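Local coordinates for protein RNA-directed RNA polymerase (Infectious pancreatic necrosis virus, PDB 3ZED) that copies RNA from an RNA template as the viral polymerase VP1, and probably occurs both free and covalently linked to the genomic RNA, at residues Thr193-Ala198 with Met418-Leu423; Thr411-Gln416 with Ser780-Thr785; Trp440-Met445 with Asp730-Leu735; Ser723-Leu728 with Leu745-Ala750. All blocks are in the same frame, centred on the assembly; numbering follows the deposited sequence.

Contact 1: residues Thr193-Ala198 with Met418-Leu423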
loop_
_atom_site.group_PDB
_atom_site.type_symbol
_atom_site.label_atom_id
_atom_site.label_comp_id
_atom_site.label_asym_id
_atom_site.label_seq_id
_atom_site.Cartn_x
_atom_site.Cartn_y
_atom_site.Cartn_z
ATOM N N THR B 193 3.404 16.158 18.962
ATOM C CA THR B 193 3.464 15.042 19.903
ATOM C C THR B 193 2.666 13.884 19.245
ATOM O O THR B 193 1.986 14.123 18.246
ATOM C CB THR B 193 2.895 15.424 21.281
ATOM O OG1 THR B 193 1.502 15.706 21.142
ATOM C CG2 THR B 193 3.630 16.600 21.959
ATOM N N ASN B 194 2.701 12.666 19.822
ATOM C CA ASN B 194 1.935 11.530 19.310
ATOM C C ASN B 194 0.439 11.824 19.379
ATOM O O ASN B 194 -0.280 11.536 18.425
ATOM C CB ASN B 194 2.254 10.264 20.088
ATOM C CG ASN B 194 3.568 9.624 19.727
ATOM O OD1 ASN B 194 4.004 9.639 18.578
ATOM N ND2 ASN B 194 4.217 9.017 20.704
ATOM N N GLU B 195 -0.010 12.456 20.474
ATOM C CA GLU B 195 -1.420 12.795 20.695
ATOM C C GLU B 195 -1.908 13.868 19.717
ATOM O O GLU B 195 -3.021 13.744 19.212
ATOM C CB GLU B 195 -1.674 13.208 22.162
ATOM C CG GLU B 195 -3.140 13.421 22.522
ATOM C CD GLU B 195 -4.122 12.284 22.294
ATOM O OE1 GLU B 195 -3.694 11.110 22.184
ATOM O OE2 GLU B 195 -5.340 12.573 22.259
ATOM N N GLN B 196 -1.081 14.879 19.415
ATOM C CA GLN B 196 -1.446 15.919 18.441
ATOM C C GLN B 196 -1.632 15.310 17.045
ATOM O O GLN B 196 -2.597 15.655 16.357
ATOM C CB GLN B 196 -0.414 17.042 18.417
ATOM C CG GLN B 196 -0.544 17.977 19.611
ATOM C CD GLN B 196 0.570 18.987 19.703
ATOM O OE1 GLN B 196 1.698 18.768 19.231
ATOM N NE2 GLN B 196 0.280 20.104 20.357
ATOM N N LEU B 197 -0.751 14.366 16.658
ATOM C CA LEU B 197 -0.876 13.654 15.384
ATOM C C LEU B 197 -2.135 12.789 15.347
ATOM O O LEU B 197 -2.828 12.779 14.330
ATOM C CB LEU B 197 0.343 12.786 15.100
ATOM C CG LEU B 197 1.570 13.501 14.567
ATOM C CD1 LEU B 197 2.625 12.504 14.265
ATOM C CD2 LEU B 197 1.258 14.289 13.293
ATOM N N ALA B 198 -2.450 12.108 16.473
ATOM C CA ALA B 198 -3.642 11.274 16.634
ATOM C C ALA B 198 -4.923 12.091 16.421
ATOM O O ALA B 198 -5.852 11.603 15.779
ATOM C CB ALA B 198 -3.648 10.631 18.014
ATOM N N MET B 418 1.897 6.270 14.025
ATOM C CA MET B 418 0.766 5.518 13.444
ATOM C C MET B 418 0.378 4.374 14.414
ATOM O O MET B 418 -0.814 4.151 14.645
ATOM C CB MET B 418 1.108 4.982 12.046
ATOM C CG MET B 418 0.003 4.091 11.427
ATOM S SD MET B 418 -1.667 4.821 11.418
ATOM C CE MET B 418 -1.397 6.302 10.379
ATOM N N MET B 419 1.383 3.677 14.989
ATOM C CA MET B 419 1.174 2.598 15.976
ATOM C C MET B 419 0.456 3.144 17.213
ATOM O O MET B 419 -0.443 2.482 17.743
ATOM C CB MET B 419 2.514 1.932 16.378
ATOM C CG MET B 419 3.013 0.937 15.351
ATOM S SD MET B 419 1.898 -0.471 15.147
ATOM C CE MET B 419 3.038 -1.688 14.471
ATOM N N TYR B 420 0.834 4.370 17.645
ATOM C CA TYR B 420 0.186 5.051 18.766
ATOM C C TYR B 420 -1.311 5.252 18.448
ATOM O O TYR B 420 -2.160 4.932 19.270
ATOM C CB TYR B 420 0.887 6.395 19.045
ATOM C CG TYR B 420 0.201 7.221 20.110
ATOM C CD1 TYR B 420 0.508 7.050 21.459
ATOM C CD2 TYR B 420 -0.762 8.172 19.772
ATOM C CE1 TYR B 420 -0.148 7.779 22.447
ATOM C CE2 TYR B 420 -1.427 8.904 20.753
ATOM C CZ TYR B 420 -1.107 8.712 22.090
ATOM O OH TYR B 420 -1.746 9.441 23.065
ATOM N N TYR B 421 -1.619 5.781 17.247
ATOM C CA TYR B 421 -2.985 6.044 16.794
ATOM C C TYR B 421 -3.822 4.756 16.733
ATOM O O TYR B 421 -4.947 4.745 17.231
ATOM C CB TYR B 421 -2.968 6.744 15.427
ATOM C CG TYR B 421 -4.348 7.045 14.891
ATOM C CD1 TYR B 421 -5.182 7.957 15.529
ATOM C CD2 TYR B 421 -4.820 6.420 13.743
ATOM C CE1 TYR B 421 -6.463 8.224 15.053
ATOM C CE2 TYR B 421 -6.095 6.686 13.248
ATOM C CZ TYR B 421 -6.918 7.578 13.915
ATOM O OH TYR B 421 -8.161 7.861 13.419
ATOM N N LEU B 422 -3.265 3.670 16.177
ATOM C CA LEU B 422 -3.968 2.388 16.081
ATOM C C LEU B 422 -4.239 1.769 17.461
ATOM O O LEU B 422 -5.324 1.247 17.686
ATOM C CB LEU B 422 -3.169 1.392 15.223
ATOM C CG LEU B 422 -3.001 1.711 13.705
ATOM C CD1 LEU B 422 -2.113 0.691 13.050
ATOM C CD2 LEU B 422 -4.340 1.706 12.967
ATOM N N LEU B 423 -3.262 1.832 18.387
ATOM C CA LEU B 423 -3.410 1.226 19.714
ATOM C C LEU B 423 -4.294 2.042 20.650
ATOM O O LEU B 423 -4.921 1.448 21.511
ATOM C CB LEU B 423 -2.051 0.955 20.377
ATOM C CG LEU B 423 -1.512 -0.479 20.232
ATOM C CD1 LEU B 423 -1.182 -0.812 18.763
ATOM C CD2 LEU B 423 -0.278 -0.687 21.102
#
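Two consecutive residues hold the Y420 ring in different ways: N194 lies over its face, while E195 takes its hydroxyl. The part of the asparagine that does the covering is its beta carbon. N194 CB stands 3.7 Å from the centroid of the Y420 ring and only 13° off the ring normal, a CH-pi contact over the middle of the face. The N194 amide is tilted moderately against the ring plane, and its ND2 goes on to a hydrogen bond with D730. At the far end of the ring, Y420 OH donates to E195 OE1 over 2.7 Å, meeting that oxygen on its anti side. The bend at CB-CG of E195 (chi2 57°) brings the carboxylate to the hydroxyl, where its plane stands 78° from the ring.

One turn further on, A198 fits between two tyrosines. Its CB is 3.9 Å from Y420 CE2, in the plane of that ring, and 4.0 Å from Y421 CD1. Backbones come near here, with 5.3 Å between A198 CA and Y421 CA. Y421 OH bonds to the carbonyl of L205.

The contact packs the start of helix 194-204, closed by a capping box of T193 and Q196, on the middle of helix 412-426, both in the palm range and away from the annotated sites; the axes of 194-198 and 418-423 approach to 9.2 Å. The other E195 oxygen, OE2, forms a salt bridge with R425. A buried carboxylate shared between a phenol and an arginine is likely to stay ionised, and together with N194 CB on the face it would restrict how the ring turns.

Contact 2: residues Thr411-Gln416 with Ser780-Thr785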
loop_
_atom_site.group_PDB
_atom_site.type_symbol
_atom_site.label_atom_id
_atom_site.label_comp_id
_atom_site.label_asym_id
_atom_site.label_seq_id
_atom_site.Cartn_x
_atom_site.Cartn_y
_atom_site.Cartn_z
ATOM N N THR B 411 10.336 8.169 8.654
ATOM C CA THR B 411 11.245 7.906 9.761
ATOM C C THR B 411 10.614 6.786 10.606
ATOM O O THR B 411 9.378 6.669 10.601
ATOM C CB THR B 411 11.517 9.155 10.633
ATOM O OG1 THR B 411 10.332 9.481 11.360
ATOM C CG2 THR B 411 12.044 10.351 9.838
ATOM N N PRO B 412 11.390 6.003 11.405
ATOM C CA PRO B 412 10.748 5.005 12.281
ATOM C C PRO B 412 9.704 5.663 13.202
ATOM O O PRO B 412 8.684 5.045 13.502
ATOM C CB PRO B 412 11.926 4.415 13.064
ATOM C CG PRO B 412 13.119 4.625 12.148
ATOM C CD PRO B 412 12.862 5.978 11.545
ATOM N N GLN B 413 9.917 6.955 13.550
ATOM C CA GLN B 413 9.047 7.766 14.406
ATOM C C GLN B 413 7.693 8.061 13.759
ATOM O O GLN B 413 6.710 8.185 14.484
ATOM C CB GLN B 413 9.742 9.070 14.836
ATOM C CG GLN B 413 10.846 8.842 15.918
ATOM C CD GLN B 413 12.129 8.227 15.360
ATOM O OE1 GLN B 413 12.441 8.339 14.160
ATOM N NE2 GLN B 413 12.879 7.526 16.196
ATOM N N HIS B 414 7.622 8.145 12.419
ATOM C CA HIS B 414 6.339 8.303 11.716
ATOM C C HIS B 414 5.493 7.043 11.918
ATOM O O HIS B 414 4.311 7.142 12.248
ATOM C CB HIS B 414 6.542 8.551 10.219
ATOM C CG HIS B 414 6.974 9.936 9.877
ATOM N ND1 HIS B 414 8.284 10.207 9.527
ATOM C CD2 HIS B 414 6.249 11.080 9.807
ATOM C CE1 HIS B 414 8.323 11.508 9.261
ATOM N NE2 HIS B 414 7.121 12.076 9.413
ATOM N N MET B 415 6.116 5.853 11.756
ATOM C CA MET B 415 5.405 4.587 11.945
ATOM C C MET B 415 5.013 4.400 13.411
ATOM O O MET B 415 3.939 3.874 13.688
ATOM C CB MET B 415 6.242 3.401 11.452
ATOM C CG MET B 415 5.530 2.084 11.611
ATOM S SD MET B 415 6.282 0.807 10.626
ATOM C CE MET B 415 5.424 -0.593 11.284
ATOM N N GLN B 416 5.884 4.839 14.341
ATOM C CA GLN B 416 5.615 4.763 15.768
ATOM C C GLN B 416 4.360 5.589 16.123
ATOM O O GLN B 416 3.546 5.129 16.920
ATOM C CB GLN B 416 6.830 5.245 16.554
ATOM C CG GLN B 416 6.727 4.955 18.046
ATOM C CD GLN B 416 7.992 5.336 18.735
ATOM O OE1 GLN B 416 8.435 6.486 18.668
ATOM N NE2 GLN B 416 8.600 4.377 19.402
ATOM N N SER B 780 15.610 6.446 22.568
ATOM C CA SER B 780 14.641 5.774 21.700
ATOM C C SER B 780 14.947 4.277 21.550
ATOM O O SER B 780 16.022 3.887 21.085
ATOM C CB SER B 780 14.593 6.434 20.322
ATOM O OG SER B 780 13.883 5.642 19.385
ATOM N N SER B 781 13.976 3.449 21.917
ATOM C CA SER B 781 14.025 2.003 21.734
ATOM C C SER B 781 14.201 1.680 20.220
ATOM O O SER B 781 14.836 0.683 19.877
ATOM C CB SER B 781 12.745 1.376 22.273
ATOM O OG SER B 781 11.608 1.882 21.583
ATOM N N LEU B 782 13.666 2.557 19.326
ATOM C CA LEU B 782 13.784 2.412 17.871
ATOM C C LEU B 782 15.265 2.440 17.432
ATOM O O LEU B 782 15.668 1.630 16.593
ATOM C CB LEU B 782 12.956 3.473 17.120
ATOM C CG LEU B 782 11.453 3.549 17.453
ATOM C CD1 LEU B 782 10.736 4.561 16.562
ATOM C CD2 LEU B 782 10.783 2.192 17.358
ATOM N N THR B 783 16.082 3.304 18.057
ATOM C CA THR B 783 17.526 3.384 17.814
ATOM C C THR B 783 18.215 2.132 18.394
ATOM O O THR B 783 19.085 1.555 17.737
ATOM C CB THR B 783 18.095 4.674 18.405
ATOM O OG1 THR B 783 17.482 5.776 17.730
ATOM C CG2 THR B 783 19.623 4.761 18.283
ATOM N N GLU B 784 17.811 1.716 19.613
ATOM C CA GLU B 784 18.305 0.525 20.289
ATOM C C GLU B 784 18.039 -0.726 19.426
ATOM O O GLU B 784 18.947 -1.538 19.253
ATOM C CB GLU B 784 17.671 0.388 21.685
ATOM C CG GLU B 784 18.050 1.534 22.610
ATOM C CD GLU B 784 17.678 1.350 24.067
ATOM O OE1 GLU B 784 16.495 1.573 24.408
ATOM O OE2 GLU B 784 18.580 1.032 24.875
ATOM N N THR B 785 16.832 -0.838 18.836
ATOM C CA THR B 785 16.449 -1.931 17.934
ATOM C C THR B 785 17.355 -1.933 16.697
ATOM O O THR B 785 17.870 -2.991 16.333
ATOM C CB THR B 785 14.966 -1.817 17.536
ATOM O OG1 THR B 785 14.190 -1.780 18.723
ATOM C CG2 THR B 785 14.491 -2.980 16.670
HETATM O O HOH W 1 10.981 4.419 20.712
#
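L782, in the first turn of helix 781-789, pushes one methyl among P412, Q413 and Q416 in the first turn of helix 412-426. Both segments are capped helix starts: T411 and H414 form a capping box, with T411 N donating to H414 ND1 over 3.0 Å, and S780 caps the other helix through weak bonds. Through these two starts a helix of the C-terminal region packs on one of the palm.

The leucine chain is stretched, which carries CD1 straight across the gap. There it lies 3.7 Å from P412 CB. The two glutamines reach the same methyl by different shapes. Q413 folds back at CB-CG (chi2 75°) and runs alongside L782 in the opposite sense, bringing NE2 to 3.7 Å from L782 CD1. Q416 has CG anti to the backbone N (chi1 -169°) and an extended chain beyond it, so that its amide passes across the end of the leucine, with NE2 3.6 Å from both L782 CG and L782 CD1.

The Q416 amide is also gripped by hydrogen bonds. NE2 donates to the carbonyl of M445 in helix 438-452, and S781 OG bonds to N446 of the same helix, so a third helix joins the two starts. A single water links the two segments: it accepts from Q416 NE2 at 2.7 Å and is hydrogen-bonded to S781 OG at 2.8 Å.

Contact 3: residues Trp440-Met445 with Asp730-Leu735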
loop_
_atom_site.group_PDB
_atom_site.type_symbol
_atom_site.label_atom_id
_atom_site.label_comp_id
_atom_site.label_asym_id
_atom_site.label_seq_id
_atom_site.Cartn_x
_atom_site.Cartn_y
_atom_site.Cartn_z
ATOM N N TRP B 440 2.695 -7.044 23.377
ATOM C CA TRP B 440 2.273 -6.499 22.089
ATOM C C TRP B 440 2.479 -4.977 22.012
ATOM O O TRP B 440 2.768 -4.476 20.926
ATOM C CB TRP B 440 0.845 -6.904 21.752
ATOM C CG TRP B 440 0.812 -8.224 21.044
ATOM C CD1 TRP B 440 0.699 -9.462 21.612
ATOM C CD2 TRP B 440 1.013 -8.440 19.641
ATOM N NE1 TRP B 440 0.734 -10.434 20.636
ATOM C CE2 TRP B 440 0.926 -9.833 19.415
ATOM C CE3 TRP B 440 1.233 -7.587 18.545
ATOM C CZ2 TRP B 440 1.089 -10.395 18.144
ATOM C CZ3 TRP B 440 1.346 -8.141 17.280
ATOM C CH2 TRP B 440 1.281 -9.530 17.088
ATOM N N ALA B 441 2.413 -4.261 23.155
ATOM C CA ALA B 441 2.721 -2.817 23.219
ATOM C C ALA B 441 4.218 -2.613 22.929
ATOM O O ALA B 441 4.568 -1.663 22.243
ATOM C CB ALA B 441 2.367 -2.249 24.596
ATOM N N THR B 442 5.082 -3.552 23.382
ATOM C CA THR B 442 6.533 -3.530 23.154
ATOM C C THR B 442 6.827 -3.765 21.675
ATOM O O THR B 442 7.615 -3.026 21.084
ATOM C CB THR B 442 7.232 -4.580 24.040
ATOM O OG1 THR B 442 6.875 -4.320 25.393
ATOM C CG2 THR B 442 8.763 -4.563 23.895
ATOM N N PHE B 443 6.196 -4.797 21.076
ATOM C CA PHE B 443 6.403 -5.072 19.665
ATOM C C PHE B 443 5.973 -3.887 18.842
ATOM O O PHE B 443 6.778 -3.387 18.061
ATOM C CB PHE B 443 5.661 -6.339 19.205
ATOM C CG PHE B 443 5.724 -6.533 17.706
ATOM C CD1 PHE B 443 6.933 -6.833 17.074
ATOM C CD2 PHE B 443 4.597 -6.324 16.914
ATOM C CE1 PHE B 443 7.007 -6.958 15.677
ATOM C CE2 PHE B 443 4.671 -6.435 15.514
ATOM C CZ PHE B 443 5.875 -6.752 14.904
ATOM N N ALA B 444 4.733 -3.402 19.045
ATOM C CA ALA B 444 4.165 -2.319 18.237
ATOM C C ALA B 444 4.887 -0.986 18.398
ATOM O O ALA B 444 5.198 -0.353 17.387
ATOM C CB ALA B 444 2.686 -2.146 18.558
ATOM N N MET B 445 5.168 -0.570 19.647
ATOM C CA MET B 445 5.753 0.742 19.918
ATOM C C MET B 445 7.262 0.786 19.918
ATOM O O MET B 445 7.838 1.779 19.481
ATOM C CB MET B 445 5.268 1.292 21.286
ATOM C CG MET B 445 3.739 1.396 21.441
ATOM S SD MET B 445 2.834 2.191 20.062
ATOM C CE MET B 445 3.527 3.824 20.102
ATOM N N ASP B 730 2.371 6.751 25.193
ATOM C CA ASP B 730 3.195 7.880 24.762
ATOM C C ASP B 730 4.560 7.870 25.497
ATOM O O ASP B 730 5.585 8.106 24.865
ATOM C CB ASP B 730 2.461 9.208 25.002
ATOM C CG ASP B 730 3.138 10.403 24.359
ATOM O OD1 ASP B 730 3.570 10.279 23.183
ATOM O OD2 ASP B 730 3.208 11.469 25.015
ATOM N N GLN B 731 4.571 7.557 26.810
ATOM C CA GLN B 731 5.793 7.484 27.631
ATOM C C GLN B 731 6.723 6.378 27.098
ATOM O O GLN B 731 7.950 6.572 27.036
ATOM C CB GLN B 731 5.439 7.238 29.109
ATOM C CG GLN B 731 4.789 8.437 29.799
ATOM C CD GLN B 731 4.224 8.125 31.175
ATOM O OE1 GLN B 731 4.480 7.075 31.766
ATOM N NE2 GLN B 731 3.443 9.039 31.730
ATOM N N ARG B 732 6.102 5.250 26.645
ATOM C CA ARG B 732 6.737 4.070 26.054
ATOM C C ARG B 732 7.622 4.441 24.827
ATOM O O ARG B 732 8.639 3.785 24.589
ATOM C CB ARG B 732 5.637 3.059 25.654
ATOM C CG ARG B 732 6.129 1.713 25.149
ATOM C CD ARG B 732 4.992 0.713 24.965
ATOM N NE ARG B 732 4.549 0.105 26.226
ATOM C CZ ARG B 732 5.157 -0.911 26.831
ATOM N NH1 ARG B 732 6.296 -1.400 26.343
ATOM N NH2 ARG B 732 4.649 -1.428 27.938
ATOM N N THR B 733 7.268 5.518 24.101
ATOM C CA THR B 733 8.020 5.987 22.923
ATOM C C THR B 733 9.268 6.772 23.314
ATOM O O THR B 733 10.133 6.971 22.465
ATOM C CB THR B 733 7.134 6.833 21.965
ATOM O OG1 THR B 733 6.868 8.116 22.534
ATOM C CG2 THR B 733 5.838 6.133 21.579
ATOM N N LYS B 734 9.366 7.195 24.583
ATOM C CA LYS B 734 10.453 8.020 25.111
ATOM C C LYS B 734 11.417 7.264 26.034
ATOM O O LYS B 734 12.575 7.665 26.135
ATOM C CB LYS B 734 9.873 9.227 25.874
ATOM C CG LYS B 734 9.088 10.200 24.986
ATOM C CD LYS B 734 7.955 10.852 25.760
ATOM C CE LYS B 734 7.218 11.876 24.947
ATOM N NZ LYS B 734 6.094 12.464 25.718
ATOM N N LEU B 735 10.970 6.199 26.714
ATOM C CA LEU B 735 11.821 5.469 27.668
ATOM C C LEU B 735 12.684 4.380 27.017
ATOM O O LEU B 735 12.224 3.695 26.106
ATOM C CB LEU B 735 10.955 4.848 28.758
ATOM C CG LEU B 735 10.355 5.810 29.784
ATOM C CD1 LEU B 735 9.046 5.259 30.339
ATOM C CD2 LEU B 735 11.336 6.083 30.923
HETATM O O HOH W 2 6.760 -3.600 28.727
#
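A441 is the first residue of its segment to touch R732, and it does so with a methyl: CB lies over one face of the guanidinium, toward its rim, 3.6 Å from R732 NE. Its carbonyl joins in, since A441 O is 3.6 Å from R732 CD. T442 comes next, crossing the arginine at about a right angle, with OG1 3.1 Å from R732 NH1. Its hydroxyl has a hydrogen bond to the carbonyl of P438, one turn back. A water lies at the guanidinium edge, in plane; it accepts from R732 NH2 at 3.1 Å and gives only a weak bond to T442 OG1.

M445, at the end of a wider pi-type turn, closes the contact. Its CB packs 3.7 Å from R732 CD, against the aliphatic part of the arginine. Bends at chi2 and chi3 (-48° and -62°) curl the thioether round to put CE 3.6 Å from T733 CG2. T733 itself is tied down within its segment, with OG1 donating to D730 O over 2.7 Å in the carbonyl plane.

Helix 438-452, in the palm and catalytic range, thus meets the end region of helix 724-732 in the C-terminal range, and L740 and Q743 of helix 740-752 also pack against the arginine. Its guanidinium is met by neutral oxygens (N446 OD1, which accepts from NH1, and the water, with T442 OG1 close by) and by a methyl on one face, which would restrict its rotation.

Contact 4: residues Ser723-Leu728 with Leu745-Ala750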
loop_
_atom_site.group_PDB
_atom_site.type_symbol
_atom_site.label_atom_id
_atom_site.label_comp_id
_atom_site.label_asym_id
_atom_site.label_seq_id
_atom_site.Cartn_x
_atom_site.Cartn_y
_atom_site.Cartn_z
ATOM N N SER B 723 -6.271 10.290 28.975
ATOM C CA SER B 723 -6.271 8.876 29.352
ATOM C C SER B 723 -4.883 8.448 29.828
ATOM O O SER B 723 -3.889 8.695 29.130
ATOM C CB SER B 723 -6.717 8.009 28.178
ATOM O OG SER B 723 -6.415 6.650 28.441
ATOM N N ALA B 724 -4.824 7.804 31.009
ATOM C CA ALA B 724 -3.585 7.318 31.618
ATOM C C ALA B 724 -2.999 6.151 30.819
ATOM O O ALA B 724 -1.777 6.070 30.686
ATOM C CB ALA B 724 -3.826 6.909 33.059
ATOM N N VAL B 725 -3.866 5.295 30.227
ATOM C CA VAL B 725 -3.467 4.165 29.378
ATOM C C VAL B 725 -2.703 4.714 28.153
ATOM O O VAL B 725 -1.637 4.196 27.799
ATOM C CB VAL B 725 -4.694 3.288 28.955
ATOM C CG1 VAL B 725 -4.297 2.215 27.938
ATOM C CG2 VAL B 725 -5.387 2.659 30.168
ATOM N N TRP B 726 -3.246 5.780 27.540
ATOM C CA TRP B 726 -2.674 6.439 26.369
ATOM C C TRP B 726 -1.388 7.159 26.750
ATOM O O TRP B 726 -0.426 7.105 25.992
ATOM C CB TRP B 726 -3.695 7.408 25.746
ATOM C CG TRP B 726 -4.948 6.771 25.180
ATOM C CD1 TRP B 726 -5.338 5.465 25.283
ATOM C CD2 TRP B 726 -5.982 7.439 24.442
ATOM N NE1 TRP B 726 -6.538 5.272 24.633
ATOM C CE2 TRP B 726 -6.967 6.471 24.123
ATOM C CE3 TRP B 726 -6.165 8.763 23.999
ATOM C CZ2 TRP B 726 -8.112 6.783 23.376
ATOM C CZ3 TRP B 726 -7.316 9.077 23.287
ATOM C CH2 TRP B 726 -8.262 8.089 22.962
ATOM N N ARG B 727 -1.345 7.773 27.954
ATOM C CA ARG B 727 -0.163 8.448 28.488
ATOM C C ARG B 727 0.986 7.457 28.665
ATOM O O ARG B 727 2.115 7.787 28.324
ATOM C CB ARG B 727 -0.482 9.147 29.806
ATOM C CG ARG B 727 -0.784 10.614 29.602
ATOM C CD ARG B 727 -0.764 11.373 30.907
ATOM N NE ARG B 727 -2.104 11.369 31.491
ATOM C CZ ARG B 727 -2.406 11.041 32.743
ATOM N NH1 ARG B 727 -1.448 10.679 33.592
ATOM N NH2 ARG B 727 -3.666 11.061 33.153
ATOM N N LEU B 728 0.682 6.223 29.121
ATOM C CA LEU B 728 1.670 5.153 29.272
ATOM C C LEU B 728 2.258 4.765 27.917
ATOM O O LEU B 728 3.463 4.539 27.822
ATOM C CB LEU B 728 1.046 3.915 29.945
ATOM C CG LEU B 728 0.800 3.970 31.463
ATOM C CD1 LEU B 728 0.186 2.685 31.945
ATOM C CD2 LEU B 728 2.095 4.207 32.236
ATOM N N LEU B 745 4.890 -3.615 34.224
ATOM C CA LEU B 745 4.208 -3.548 35.523
ATOM C C LEU B 745 3.209 -2.383 35.549
ATOM O O LEU B 745 2.153 -2.507 36.158
ATOM C CB LEU B 745 5.218 -3.412 36.678
ATOM C CG LEU B 745 5.976 -4.679 37.109
ATOM C CD1 LEU B 745 6.921 -4.381 38.292
ATOM C CD2 LEU B 745 5.017 -5.777 37.576
ATOM N N ALA B 746 3.519 -1.280 34.853
ATOM C CA ALA B 746 2.647 -0.110 34.792
ATOM C C ALA B 746 1.368 -0.367 33.954
ATOM O O ALA B 746 0.297 0.119 34.321
ATOM C CB ALA B 746 3.414 1.074 34.235
ATOM N N LEU B 747 1.475 -1.147 32.861
ATOM C CA LEU B 747 0.343 -1.472 31.986
ATOM C C LEU B 747 -0.437 -2.718 32.452
ATOM O O LEU B 747 -1.615 -2.857 32.091
ATOM C CB LEU B 747 0.841 -1.678 30.542
ATOM C CG LEU B 747 -0.202 -1.855 29.411
ATOM C CD1 LEU B 747 -1.209 -0.702 29.367
ATOM C CD2 LEU B 747 0.483 -1.995 28.074
ATOM N N LYS B 748 0.204 -3.615 33.239
ATOM C CA LYS B 748 -0.409 -4.872 33.707
ATOM C C LYS B 748 -1.827 -4.677 34.321
ATOM O O LYS B 748 -2.706 -5.410 33.890
ATOM C CB LYS B 748 0.507 -5.622 34.691
ATOM C CG LYS B 748 0.177 -7.101 34.818
ATOM C CD LYS B 748 0.923 -7.734 35.995
ATOM C CE LYS B 748 0.586 -9.196 36.151
ATOM N NZ LYS B 748 1.298 -9.796 37.305
ATOM N N PRO B 749 -2.124 -3.697 35.225
ATOM C CA PRO B 749 -3.496 -3.604 35.762
ATOM C C PRO B 749 -4.558 -3.332 34.688
ATOM O O PRO B 749 -5.603 -3.984 34.698
ATOM C CB PRO B 749 -3.406 -2.453 36.779
ATOM C CG PRO B 749 -1.980 -2.431 37.187
ATOM C CD PRO B 749 -1.242 -2.723 35.906
ATOM N N ALA B 750 -4.273 -2.404 33.755
ATOM C CA ALA B 750 -5.170 -2.028 32.660
ATOM C C ALA B 750 -5.332 -3.134 31.646
ATOM O O ALA B 750 -6.445 -3.341 31.189
ATOM C CB ALA B 750 -4.668 -0.781 31.972
#
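L728 and A746 make the tight end of this helix pair. L728 straddles the alanine with its two methyls: CD1 comes 3.5 Å from the backbone A746 O, while CD2 lies 3.9 Å from A746 CB. In L728, chi1 of -76° sets CG anti to the carbonyl carbon, and chi2 of 180° then extends CD1 toward A746 O. A turn away, V725 CG2 meets A750 CB at 4.0 Å, a single methyl against a single methyl.

Packing is slacker where L747 comes in from the flank. Its CD1 is 4.5 Å from both V725 CG1 and L728 CD1. L745 and K748 of the same helix take no part and are exposed to solvent.

Segments 724-728 and 745-750 run roughly antiparallel, at 148° with axes 10.5 Å apart, on two neighbouring helices of the C-terminal region. Helix 757-771 covers the junction: Q768 touches L728 and A746, and T761 touches L728 and A750.

Helix 740-752 is kinked at P749, where the backbone N atoms of P749 and A750 lack the bond to the turn before. The usual helical bond from A750 N to A746 O is thus missing. A746 O faces L728 CD1 across the interface, and the two segments are joined by apolar packing.

The four contacts form one connected patch on the same side of the chain's centre. Contacts 1 and 2, with centres 14 Å apart, use successive parts of helix 412-426; contacts 3 and 4, 11 Å apart, share helix 724-732. Contact 3 is the hub, 10 Å from contact 2 and 11 Å from contact 1, centre to centre, and touches all the others. Along the chain, contacts 1 and 2 cross, contact 1 closes before 3 and 4 open, and 3 and 4 interlock between the two segments of contact 2. Contact 1 stays within the palm range and contact 4 within the C-terminal range; contacts 2 and 3 join the two, folding the late helices back onto the palm.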